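Long-range contacts in transcriptional regulator, LacI family (Burkholderia phymatum, PDB 2RGY), which probably regulates transcription as a LacI-family repressor or activator, with a periplasmic-binding-protein-like core that is likely to sense a small, perhaps sugar-like, effector: residues V71-H76 against P91-L96; L131-G136 against G149-L154; I167-S172 against D198-S203; A236-H241 against V274-S279. One frame throughout, in Å; residues are numbered along the deposited sequence.

Contact 1. Residues V71-H76 against P91-L96; sequences VVVISH and PKMVFL
L96 and V73 bury the most surface here, 81 and 69 Å², with V71 close behind. L96 lies over two side chains of 71-76. Its CD1 meets V72 CG1 at 3.8 Å, and its CB meets I74 CB at 4.1 Å. V72 and V94 lie side by side on this same face, pointing the same way, with V72 CG2 3.7 Å from V94 CG1. Helix 244-260 covers V72, V94 and L96 through L255 and A251.

V73 works on the other face, with V71, M93 and F95. With CG1 of V73 anti to the backbone N (chi1 177°), CG2 stands beside that N. There it meets the methyl end of the selenomethionine M93, V73 CG2 to M93 CE 3.5 Å, which is tight. V73 CB lies 4.0 Å from F95 CD1.

V73 is also gripped through its backbone. Its N donates to V94 O at 2.9 Å, and its O accepts from L96 N at 3.0 Å. V71 repeats the pattern with K92 O and V94 N. The strands are in parallel register, 17° apart. Helix 80-89 connects them, making a beta-alpha-beta unit of the parallel sheet found in periplasmic-binding-protein-like folds.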
loop_
_atom_site.group_PDB
_atom_site.type_symbol
_atom_site.label_atom_id
_atom_site.label_comp_id
_atom_site.label_asym_id
_atom_site.label_seq_id
_atom_site.Cartn_x
_atom_site.Cartn_y
_atom_site.Cartn_z
ATOM N N VAL A 71 12.569 19.564 4.278
ATOM C CA VAL A 71 12.414 18.147 4.557
ATOM C C VAL A 71 11.132 17.854 5.328
ATOM O O VAL A 71 10.852 18.487 6.353
ATOM C CB VAL A 71 13.611 17.609 5.364
ATOM C CG1 VAL A 71 13.440 16.115 5.597
ATOM C CG2 VAL A 71 14.904 17.893 4.627
ATOM N N VAL A 72 10.349 16.908 4.811
ATOM C CA VAL A 72 9.106 16.496 5.448
ATOM C C VAL A 72 9.414 15.203 6.191
ATOM O O VAL A 72 9.959 14.258 5.619
ATOM C CB VAL A 72 7.989 16.228 4.417
ATOM C CG1 VAL A 72 6.727 15.790 5.133
ATOM C CG2 VAL A 72 7.721 17.487 3.591
ATOM N N VAL A 73 9.056 15.147 7.463
ATOM C CA VAL A 73 9.367 13.967 8.243
ATOM C C VAL A 73 8.237 13.396 9.073
ATOM O O VAL A 73 7.547 14.124 9.774
ATOM C CB VAL A 73 10.561 14.256 9.193
ATOM C CG1 VAL A 73 10.845 13.056 10.066
ATOM C CG2 VAL A 73 11.780 14.634 8.383
ATOM N N ILE A 74 8.041 12.084 8.964
ATOM C CA ILE A 74 7.044 11.391 9.768
ATOM C C ILE A 74 7.677 10.103 10.266
ATOM O O ILE A 74 8.177 9.300 9.483
ATOM C CB ILE A 74 5.742 11.055 8.996
ATOM C CG1 ILE A 74 4.784 10.289 9.918
ATOM C CG2 ILE A 74 6.038 10.236 7.767
ATOM C CD1 ILE A 74 3.402 10.059 9.322
ATOM N N SER A 75 7.672 9.926 11.581
ATOM C CA SER A 75 8.244 8.741 12.197
ATOM C C SER A 75 7.850 8.707 13.656
ATOM O O SER A 75 7.899 9.725 14.342
ATOM C CB SER A 75 9.770 8.766 12.083
ATOM O OG SER A 75 10.374 7.796 12.930
ATOM N N HIS A 76 7.441 7.536 14.127
ATOM C CA HIS A 76 7.071 7.394 15.521
ATOM C C HIS A 76 8.189 6.674 16.265
ATOM O O HIS A 76 8.043 6.341 17.440
ATOM C CB HIS A 76 5.758 6.618 15.645
ATOM C CG HIS A 76 5.837 5.216 15.129
ATOM N ND1 HIS A 76 6.653 4.261 15.702
ATOM C CD2 HIS A 76 5.203 4.607 14.103
ATOM C CE1 HIS A 76 6.511 3.121 15.047
ATOM N NE2 HIS A 76 5.639 3.302 14.074
ATOM N N PRO A 91 16.853 23.886 9.472
ATOM C CA PRO A 91 15.672 24.600 9.972
ATOM C C PRO A 91 14.391 24.519 9.129
ATOM O O PRO A 91 13.304 24.748 9.651
ATOM C CB PRO A 91 16.177 26.038 10.127
ATOM C CG PRO A 91 17.643 25.852 10.423
ATOM C CD PRO A 91 18.013 24.790 9.407
ATOM N N LYS A 92 14.496 24.201 7.843
ATOM C CA LYS A 92 13.303 24.109 7.006
ATOM C C LYS A 92 12.778 22.679 6.929
ATOM O O LYS A 92 12.978 21.974 5.942
ATOM C CB LYS A 92 13.594 24.665 5.611
ATOM C CG LYS A 92 13.705 26.178 5.618
ATOM C CD LYS A 92 13.917 26.766 4.231
ATOM C CE LYS A 92 14.036 28.291 4.324
ATOM N NZ LYS A 92 14.284 28.976 3.001
HETATM N N MSE A 93 12.101 22.280 8.004
HETATM C CA MSE A 93 11.528 20.949 8.171
HETATM C C MSE A 93 10.108 21.052 8.693
HETATM O O MSE A 93 9.750 22.024 9.349
HETATM C CB MSE A 93 12.302 20.151 9.221
HETATM C CG MSE A 93 13.634 19.566 8.798
HETATM SE SE MSE A 93 14.322 18.601 10.184
HETATM C CE MSE A 93 13.504 17.154 10.064
ATOM N N VAL A 94 9.310 20.027 8.420
ATOM C CA VAL A 94 7.953 19.969 8.930
ATOM C C VAL A 94 7.762 18.539 9.450
ATOM O O VAL A 94 8.254 17.576 8.849
ATOM C CB VAL A 94 6.897 20.322 7.843
ATOM C CG1 VAL A 94 6.871 19.271 6.747
ATOM C CG2 VAL A 94 5.524 20.458 8.489
ATOM N N PHE A 95 7.067 18.409 10.576
ATOM C CA PHE A 95 6.834 17.114 11.203
ATOM C C PHE A 95 5.360 16.728 11.179
ATOM O O PHE A 95 4.508 17.499 11.601
ATOM C CB PHE A 95 7.319 17.158 12.649
ATOM C CG PHE A 95 8.762 17.510 12.783
ATOM C CD1 PHE A 95 9.750 16.633 12.331
ATOM C CD2 PHE A 95 9.142 18.730 13.335
ATOM C CE1 PHE A 95 11.105 16.964 12.426
ATOM C CE2 PHE A 95 10.492 19.080 13.437
ATOM C CZ PHE A 95 11.479 18.191 12.979
ATOM N N LEU A 96 5.065 15.525 10.699
ATOM C CA LEU A 96 3.689 15.051 10.631
ATOM C C LEU A 96 3.400 14.042 11.748
ATOM O O LEU A 96 4.287 13.307 12.183
ATOM C CB LEU A 96 3.429 14.370 9.286
ATOM C CG LEU A 96 4.131 14.929 8.047
ATOM C CD1 LEU A 96 3.882 13.999 6.859
ATOM C CD2 LEU A 96 3.643 16.328 7.764
#

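Contact 2. Residues L131-G136 against G149-L154; sequences LAVISG and GFFDEL
L131 opens the contact by sending CD1 against the leucine L154 of the helix. The two side chains meet at an angle, with L131 CD1 3.7 Å from L154 CD2. L131 CD1 also reaches F150 CZ more loosely, at 4.4 Å.

A132 points to the other side of the sheet, where L183 of helix 173-186 lies. V133 and F150 approach from opposite directions, and CG2 of V133 meets the ring obliquely. V133 CG2 is 3.3 Å from F150 CE2, a close approach, and it also touches CZ. F150 has CG anti to the backbone N (chi1 -179°), which extends the ring from the helix toward the strand. V133 CG2 brushes F151 CZ too, at 4.4 Å.

L154 and F151 of the same helix flank the F150 ring. L154 CD2 sits over one face, toward the rim, and F150 CD2 lies over the centre of the F151 ring. F194 of strand 192-195 stacks with F150 as well.

No hydrogen bond crosses this apolar contact. Strand 131-135 and the helical segment 149-154 run nearly antiparallel, at 170°, with axes 11.7 Å apart. This is the strand-helix half of a beta-alpha-beta unit in an alpha/beta domain of the periplasmic-binding-protein type.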
loop_
_atom_site.group_PDB
_atom_site.type_symbol
_atom_site.label_atom_id
_atom_site.label_comp_id
_atom_site.label_asym_id
_atom_site.label_seq_id
_atom_site.Cartn_x
_atom_site.Cartn_y
_atom_site.Cartn_z
ATOM N N LEU A 131 -14.170 -5.206 26.500
ATOM C CA LEU A 131 -13.406 -4.822 25.326
ATOM C C LEU A 131 -11.959 -5.285 25.397
ATOM O O LEU A 131 -11.474 -5.665 26.455
ATOM C CB LEU A 131 -13.448 -3.300 25.202
ATOM C CG LEU A 131 -14.850 -2.704 25.368
ATOM C CD1 LEU A 131 -14.758 -1.227 25.655
ATOM C CD2 LEU A 131 -15.666 -2.979 24.115
ATOM N N ALA A 132 -11.283 -5.240 24.253
ATOM C CA ALA A 132 -9.884 -5.626 24.142
ATOM C C ALA A 132 -9.197 -4.644 23.189
ATOM O O ALA A 132 -9.848 -4.037 22.342
ATOM C CB ALA A 132 -9.769 -7.062 23.607
ATOM N N VAL A 133 -7.884 -4.494 23.326
ATOM C CA VAL A 133 -7.146 -3.577 22.469
ATOM C C VAL A 133 -5.816 -4.126 21.956
ATOM O O VAL A 133 -5.061 -4.751 22.696
ATOM C CB VAL A 133 -6.830 -2.256 23.197
ATOM C CG1 VAL A 133 -6.077 -1.330 22.261
ATOM C CG2 VAL A 133 -8.112 -1.597 23.705
ATOM N N ILE A 134 -5.547 -3.892 20.677
ATOM C CA ILE A 134 -4.288 -4.290 20.057
ATOM C C ILE A 134 -3.716 -2.950 19.622
ATOM O O ILE A 134 -4.247 -2.314 18.715
ATOM C CB ILE A 134 -4.508 -5.188 18.820
ATOM C CG1 ILE A 134 -5.020 -6.563 19.258
ATOM C CG2 ILE A 134 -3.198 -5.327 18.048
ATOM C CD1 ILE A 134 -5.334 -7.490 18.106
ATOM N N SER A 135 -2.652 -2.503 20.281
ATOM C CA SER A 135 -2.079 -1.206 19.947
ATOM C C SER A 135 -0.750 -1.235 19.214
ATOM O O SER A 135 -0.233 -2.299 18.859
ATOM C CB SER A 135 -1.923 -0.363 21.216
ATOM O OG SER A 135 -0.698 -0.640 21.887
ATOM N N GLY A 136 -0.221 -0.036 18.974
ATOM C CA GLY A 136 1.063 0.095 18.327
ATOM C C GLY A 136 2.073 0.177 19.447
ATOM O O GLY A 136 1.714 -0.039 20.606
ATOM N N GLY A 149 -7.227 8.617 25.051
ATOM C CA GLY A 149 -8.595 9.004 24.740
ATOM C C GLY A 149 -9.536 7.819 24.828
ATOM O O GLY A 149 -10.672 7.939 25.294
ATOM N N PHE A 150 -9.068 6.667 24.371
ATOM C CA PHE A 150 -9.876 5.456 24.419
ATOM C C PHE A 150 -10.242 5.147 25.873
ATOM O O PHE A 150 -11.410 4.942 26.201
ATOM C CB PHE A 150 -9.082 4.286 23.842
ATOM C CG PHE A 150 -9.835 2.990 23.828
ATOM C CD1 PHE A 150 -10.801 2.739 22.853
ATOM C CD2 PHE A 150 -9.558 2.002 24.771
ATOM C CE1 PHE A 150 -11.478 1.510 22.814
ATOM C CE2 PHE A 150 -10.226 0.777 24.743
ATOM C CZ PHE A 150 -11.187 0.529 23.758
ATOM N N PHE A 151 -9.235 5.124 26.739
ATOM C CA PHE A 151 -9.462 4.813 28.137
ATOM C C PHE A 151 -10.152 5.889 28.956
ATOM O O PHE A 151 -10.722 5.580 29.999
ATOM C CB PHE A 151 -8.155 4.380 28.784
ATOM C CG PHE A 151 -7.691 3.030 28.316
ATOM C CD1 PHE A 151 -8.434 1.891 28.624
ATOM C CD2 PHE A 151 -6.539 2.896 27.542
ATOM C CE1 PHE A 151 -8.043 0.621 28.165
ATOM C CE2 PHE A 151 -6.124 1.637 27.071
ATOM C CZ PHE A 151 -6.880 0.495 27.383
ATOM N N ASP A 152 -10.106 7.141 28.499
ATOM C CA ASP A 152 -10.799 8.207 29.216
ATOM C C ASP A 152 -12.284 7.904 29.058
ATOM O O ASP A 152 -13.034 7.920 30.027
ATOM C CB ASP A 152 -10.525 9.591 28.611
ATOM C CG ASP A 152 -9.138 10.118 28.928
ATOM O OD1 ASP A 152 -8.518 9.652 29.907
ATOM O OD2 ASP A 152 -8.671 11.023 28.199
ATOM N N GLU A 153 -12.694 7.621 27.827
ATOM C CA GLU A 153 -14.090 7.311 27.522
ATOM C C GLU A 153 -14.556 6.076 28.298
ATOM O O GLU A 153 -15.687 6.036 28.794
ATOM C CB GLU A 153 -14.250 7.082 26.023
ATOM C CG GLU A 153 -15.673 6.816 25.554
ATOM C CD GLU A 153 -16.594 8.013 25.730
ATOM O OE1 GLU A 153 -16.100 9.166 25.754
ATOM O OE2 GLU A 153 -17.824 7.802 25.825
ATOM N N LEU A 154 -13.686 5.075 28.407
ATOM C CA LEU A 154 -14.024 3.862 29.143
ATOM C C LEU A 154 -14.238 4.194 30.619
ATOM O O LEU A 154 -15.157 3.672 31.248
ATOM C CB LEU A 154 -12.918 2.801 29.040
ATOM C CG LEU A 154 -12.509 2.191 27.684
ATOM C CD1 LEU A 154 -12.011 0.767 27.916
ATOM C CD2 LEU A 154 -13.677 2.184 26.715
#

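Contact 3. Residues I167-S172 against D198-S203; sequences IESDFS and DTMAVS
M200, a selenomethionine, fills the tight part of this contact and buries 92 Å², the most of any residue here. Its side chain leaves helix 198-203 and runs in against the turn 169-172. The selenium lies 3.5 Å from S169 CB and 3.5 Å from F171 N. Further back, M200 CG rests 3.7 Å from S172 O. The chain bends at its end (chi3 -67°), which brings the methyl toward the phenyl group of F171, with M200 CE 3.9 Å from F171 CD1. The methyl meets the ring obliquely. The F171 ring also meets H76 and helix 141-155.

T199 adds a smaller contact, a methyl against backbone. Its CG2 lies 3.6 Å from F171 O. That carbonyl has a polar partner as well, the side-chain ND2 of N197.

The looser side is polar. D170 is exposed and turns its CB away from the helix. D170 OD1 takes two bonds from S172, both from the same face of the carboxylate. S172 N donates at 3.0 Å, from above the plane, which makes an Asx turn. S172 OG donates at 2.6 Å, from the syn side but well out of the plane. S172 is also the N-cap of helix 173-186, where its OG pairs with G175 N.

No hydrogen bond joins the two segments. The chemistry implies that the polar groups of the turn probably set its shape and cap the next helix. Dispersion contacts with the selenomethionine and the threonine methyl, together with the bond from N197 ND2 to F171 O, probably hold the turn against helix 198-210.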
loop_
_atom_site.group_PDB
_atom_site.type_symbol
_atom_site.label_atom_id
_atom_site.label_comp_id
_atom_site.label_asym_id
_atom_site.label_seq_id
_atom_site.Cartn_x
_atom_site.Cartn_y
_atom_site.Cartn_z
ATOM N N ILE A 167 -2.687 -5.726 24.034
ATOM C CA ILE A 167 -1.508 -6.359 23.443
ATOM C C ILE A 167 -0.707 -5.294 22.699
ATOM O O ILE A 167 -1.233 -4.645 21.802
ATOM C CB ILE A 167 -1.898 -7.445 22.416
ATOM C CG1 ILE A 167 -2.982 -8.365 22.985
ATOM C CG2 ILE A 167 -0.678 -8.263 22.057
ATOM C CD1 ILE A 167 -2.523 -9.223 24.159
ATOM N N GLU A 168 0.555 -5.103 23.072
ATOM C CA GLU A 168 1.392 -4.118 22.395
ATOM C C GLU A 168 1.879 -4.745 21.091
ATOM O O GLU A 168 2.343 -5.887 21.081
ATOM C CB GLU A 168 2.602 -3.743 23.254
ATOM C CG GLU A 168 3.298 -2.456 22.809
ATOM C CD GLU A 168 4.688 -2.287 23.414
ATOM O OE1 GLU A 168 4.935 -2.789 24.538
ATOM O OE2 GLU A 168 5.537 -1.635 22.774
ATOM N N SER A 169 1.762 -4.004 19.991
ATOM C CA SER A 169 2.211 -4.511 18.698
ATOM C C SER A 169 3.018 -3.450 17.938
ATOM O O SER A 169 3.445 -2.461 18.531
ATOM C CB SER A 169 1.022 -4.985 17.864
ATOM O OG SER A 169 1.481 -5.748 16.766
ATOM N N ASP A 170 3.208 -3.635 16.632
ATOM C CA ASP A 170 4.019 -2.695 15.864
ATOM C C ASP A 170 3.404 -2.046 14.629
ATOM O O ASP A 170 4.136 -1.536 13.791
ATOM C CB ASP A 170 5.319 -3.388 15.451
ATOM C CG ASP A 170 5.075 -4.575 14.539
ATOM O OD1 ASP A 170 3.908 -4.788 14.139
ATOM O OD2 ASP A 170 6.041 -5.293 14.211
ATOM N N PHE A 171 2.080 -2.046 14.517
ATOM C CA PHE A 171 1.397 -1.452 13.359
ATOM C C PHE A 171 1.509 -2.236 12.046
ATOM O O PHE A 171 0.922 -1.826 11.041
ATOM C CB PHE A 171 1.900 -0.024 13.073
ATOM C CG PHE A 171 1.450 1.007 14.072
ATOM C CD1 PHE A 171 0.131 1.036 14.530
ATOM C CD2 PHE A 171 2.337 1.989 14.514
ATOM C CE1 PHE A 171 -0.307 2.033 15.418
ATOM C CE2 PHE A 171 1.918 2.992 15.399
ATOM C CZ PHE A 171 0.590 3.015 15.851
ATOM N N SER A 172 2.257 -3.336 12.035
ATOM C CA SER A 172 2.421 -4.124 10.808
ATOM C C SER A 172 1.411 -5.258 10.659
ATOM O O SER A 172 0.780 -5.669 11.627
ATOM C CB SER A 172 3.819 -4.738 10.758
ATOM O OG SER A 172 3.958 -5.729 11.767
ATOM N N ASP A 198 -5.839 0.299 10.925
ATOM C CA ASP A 198 -6.570 -0.605 10.040
ATOM C C ASP A 198 -5.767 -1.843 9.636
ATOM O O ASP A 198 -6.334 -2.927 9.488
ATOM C CB ASP A 198 -7.037 0.139 8.779
ATOM C CG ASP A 198 -8.136 1.159 9.072
ATOM O OD1 ASP A 198 -8.715 1.126 10.177
ATOM O OD2 ASP A 198 -8.434 1.991 8.194
ATOM N N THR A 199 -4.460 -1.679 9.457
ATOM C CA THR A 199 -3.599 -2.788 9.063
ATOM C C THR A 199 -3.695 -3.938 10.053
ATOM O O THR A 199 -3.970 -5.071 9.668
ATOM C CB THR A 199 -2.127 -2.342 8.954
ATOM O OG1 THR A 199 -1.997 -1.422 7.863
ATOM C CG2 THR A 199 -1.205 -3.538 8.696
HETATM N N MSE A 200 -3.480 -3.651 11.331
HETATM C CA MSE A 200 -3.545 -4.705 12.327
HETATM C C MSE A 200 -4.985 -5.227 12.442
HETATM O O MSE A 200 -5.205 -6.416 12.686
HETATM C CB MSE A 200 -3.041 -4.201 13.687
HETATM C CG MSE A 200 -1.567 -3.759 13.714
HETATM SE SE MSE A 200 -0.930 -3.489 15.401
HETATM C CE MSE A 200 -1.884 -2.051 15.895
ATOM N N ALA A 201 -5.961 -4.342 12.253
ATOM C CA ALA A 201 -7.370 -4.728 12.328
ATOM C C ALA A 201 -7.690 -5.761 11.256
ATOM O O ALA A 201 -8.401 -6.728 11.507
ATOM C CB ALA A 201 -8.273 -3.502 12.161
ATOM N N VAL A 202 -7.173 -5.547 10.054
ATOM C CA VAL A 202 -7.419 -6.479 8.965
ATOM C C VAL A 202 -6.840 -7.843 9.303
ATOM O O VAL A 202 -7.464 -8.860 9.018
ATOM C CB VAL A 202 -6.816 -5.972 7.651
ATOM C CG1 VAL A 202 -6.873 -7.072 6.590
ATOM C CG2 VAL A 202 -7.585 -4.753 7.187
ATOM N N SER A 203 -5.656 -7.870 9.908
ATOM C CA SER A 203 -5.046 -9.139 10.306
ATOM C C SER A 203 -5.916 -9.823 11.370
ATOM O O SER A 203 -5.993 -11.045 11.424
ATOM C CB SER A 203 -3.632 -8.921 10.870
ATOM O OG SER A 203 -2.714 -8.563 9.846
#

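Contact 4. Residues A236-H241 against V274-S279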
loop_
_atom_site.group_PDB
_atom_site.type_symbol
_atom_site.label_atom_id
_atom_site.label_comp_id
_atom_site.label_asym_id
_atom_site.label_seq_id
_atom_site.Cartn_x
_atom_site.Cartn_y
_atom_site.Cartn_z
ATOM N N ALA A 236 -16.602 -5.296 5.680
ATOM C CA ALA A 236 -16.176 -3.906 5.530
ATOM C C ALA A 236 -15.823 -3.367 6.917
ATOM O O ALA A 236 -16.645 -3.405 7.829
ATOM C CB ALA A 236 -17.283 -3.078 4.898
ATOM N N LEU A 237 -14.598 -2.865 7.059
ATOM C CA LEU A 237 -14.101 -2.386 8.348
ATOM C C LEU A 237 -14.533 -1.002 8.808
ATOM O O LEU A 237 -14.278 0.001 8.129
ATOM C CB LEU A 237 -12.570 -2.442 8.360
ATOM C CG LEU A 237 -11.878 -2.058 9.668
ATOM C CD1 LEU A 237 -12.174 -3.113 10.735
ATOM C CD2 LEU A 237 -10.380 -1.935 9.433
ATOM N N THR A 238 -15.180 -0.960 9.974
ATOM C CA THR A 238 -15.608 0.296 10.579
ATOM C C THR A 238 -14.321 0.866 11.155
ATOM O O THR A 238 -13.581 0.174 11.856
ATOM C CB THR A 238 -16.651 0.057 11.696
ATOM O OG1 THR A 238 -17.886 -0.379 11.100
ATOM C CG2 THR A 238 -16.894 1.338 12.496
ATOM N N SER A 239 -14.041 2.125 10.849
ATOM C CA SER A 239 -12.797 2.727 11.292
ATOM C C SER A 239 -12.904 4.202 11.642
ATOM O O SER A 239 -13.751 4.912 11.115
ATOM C CB SER A 239 -11.748 2.542 10.186
ATOM O OG SER A 239 -10.484 3.084 10.533
ATOM N N VAL A 240 -12.038 4.645 12.548
ATOM C CA VAL A 240 -11.985 6.041 12.944
ATOM C C VAL A 240 -11.286 6.760 11.783
ATOM O O VAL A 240 -10.174 6.397 11.384
ATOM C CB VAL A 240 -11.165 6.219 14.241
ATOM C CG1 VAL A 240 -10.953 7.690 14.528
ATOM C CG2 VAL A 240 -11.890 5.552 15.410
ATOM N N HIS A 241 -11.955 7.766 11.230
ATOM C CA HIS A 241 -11.408 8.507 10.107
ATOM C C HIS A 241 -10.477 9.654 10.501
ATOM O O HIS A 241 -10.904 10.623 11.125
ATOM C CB HIS A 241 -12.531 9.078 9.251
ATOM C CG HIS A 241 -12.034 9.860 8.080
ATOM N ND1 HIS A 241 -11.593 9.257 6.924
ATOM C CD2 HIS A 241 -11.844 11.189 7.912
ATOM C CE1 HIS A 241 -11.154 10.182 6.089
ATOM N NE2 HIS A 241 -11.294 11.364 6.664
ATOM N N VAL A 274 -16.125 8.863 12.588
ATOM C CA VAL A 274 -16.087 7.414 12.488
ATOM C C VAL A 274 -16.769 6.962 11.213
ATOM O O VAL A 274 -17.902 7.349 10.929
ATOM C CB VAL A 274 -16.770 6.742 13.683
ATOM C CG1 VAL A 274 -16.857 5.252 13.457
ATOM C CG2 VAL A 274 -15.974 7.013 14.941
ATOM N N SER A 275 -16.063 6.155 10.433
ATOM C CA SER A 275 -16.620 5.641 9.198
ATOM C C SER A 275 -17.293 4.317 9.524
ATOM O O SER A 275 -16.639 3.285 9.628
ATOM C CB SER A 275 -15.513 5.453 8.164
ATOM O OG SER A 275 -14.890 6.698 7.900
HETATM N N MSE A 276 -18.606 4.366 9.712
HETATM C CA MSE A 276 -19.372 3.176 10.052
HETATM C C MSE A 276 -19.552 2.262 8.858
HETATM O O MSE A 276 -20.110 2.663 7.836
HETATM C CB MSE A 276 -20.756 3.562 10.596
HETATM C CG MSE A 276 -20.787 4.052 12.040
HETATM SE SE MSE A 276 -20.328 2.809 13.295
HETATM C CE MSE A 276 -21.272 1.407 12.781
ATOM N N ARG A 277 -19.076 1.031 8.987
ATOM C CA ARG A 277 -19.217 0.068 7.904
ATOM C C ARG A 277 -19.916 -1.166 8.440
ATOM O O ARG A 277 -20.973 -1.035 9.055
ATOM C CB ARG A 277 -17.848 -0.242 7.286
ATOM C CG ARG A 277 -17.195 1.021 6.709
ATOM C CD ARG A 277 -16.305 0.730 5.515
ATOM N NE ARG A 277 -15.768 1.946 4.901
ATOM C CZ ARG A 277 -14.800 2.692 5.425
ATOM N NH1 ARG A 277 -14.250 2.353 6.584
ATOM N NH2 ARG A 277 -14.375 3.772 4.786
ATOM N N ALA A 278 -19.341 -2.352 8.267
ATOM C CA ALA A 278 -20.029 -3.549 8.734
ATOM C C ALA A 278 -19.345 -4.412 9.784
ATOM O O ALA A 278 -19.833 -5.500 10.094
ATOM C CB ALA A 278 -20.397 -4.412 7.529
ATOM N N SER A 279 -18.237 -3.949 10.350
ATOM C CA SER A 279 -17.530 -4.760 11.335
ATOM C C SER A 279 -17.974 -4.535 12.776
ATOM O O SER A 279 -17.524 -5.232 13.676
ATOM C CB SER A 279 -16.024 -4.528 11.234
ATOM O OG SER A 279 -15.732 -3.181 11.503
HETATM O O HOH W 1 -20.302 -1.502 11.662
#
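Antiparallel backbone bonds pair S239 with S275. S275 N donates to S239 O at 2.7 Å, and S239 N returns a bond to S275 O at 3.1 Å. Past the strand ends, A278 N donates to A236 O from above the carbonyl plane.

Side chains then replace the regular ladder. T238 OG1, placed beside its own backbone N (chi1 -70°), accepts from R277 N at 2.8 Å. A water lies 2.7 Å from T238 OG1 and gives a weak bond to R277 O. S279 OG takes T238 N almost straight on, 2.8 Å away at 171°, and also pairs with V221 O. R277 runs alongside L237 O, and NH1 bonds to it at 2.8 Å, in the guanidinium plane. Its NH2 salt-bridges D226. S275 OG and H241 ND1 both pair with D226 OD2.

Apolar contacts are lighter. V240 CG2 lies 4.4 Å from V274 CG2, and A236 CB packs on A278 CB and R277 CB. T238 CG2 touches the selenium of M276 at 3.8 Å.

Strand 273-275 is outermost in the mixed sheet and runs antiparallel to 238-241, whose other neighbour is 220-223. Helix 112-125 packs on V240, V274 and M276, while helix 198-210 packs on L237.

How the contacts relate
The contacts follow one another along the chain in numerical order. Contact 1 belongs to the five-stranded parallel sheet. Contacts 2, 3 and 4 all reach the six-stranded mixed sheet, and contact 1 lies about 24 to 29 Å from them, centre to centre. Contacts 2 and 3 are about 14 Å apart, centre to centre, and use the neighbouring strands 131-135 and 166-168 of that sheet. Contacts 3 and 4 meet in a probable hydrogen bond from S239 OG to D198 OD1, 2.7 Å. H76 packs on F171, so contacts 1 and 3 meet between the two sheets. This two-part layout is consistent with an effector-binding core of the LacI family.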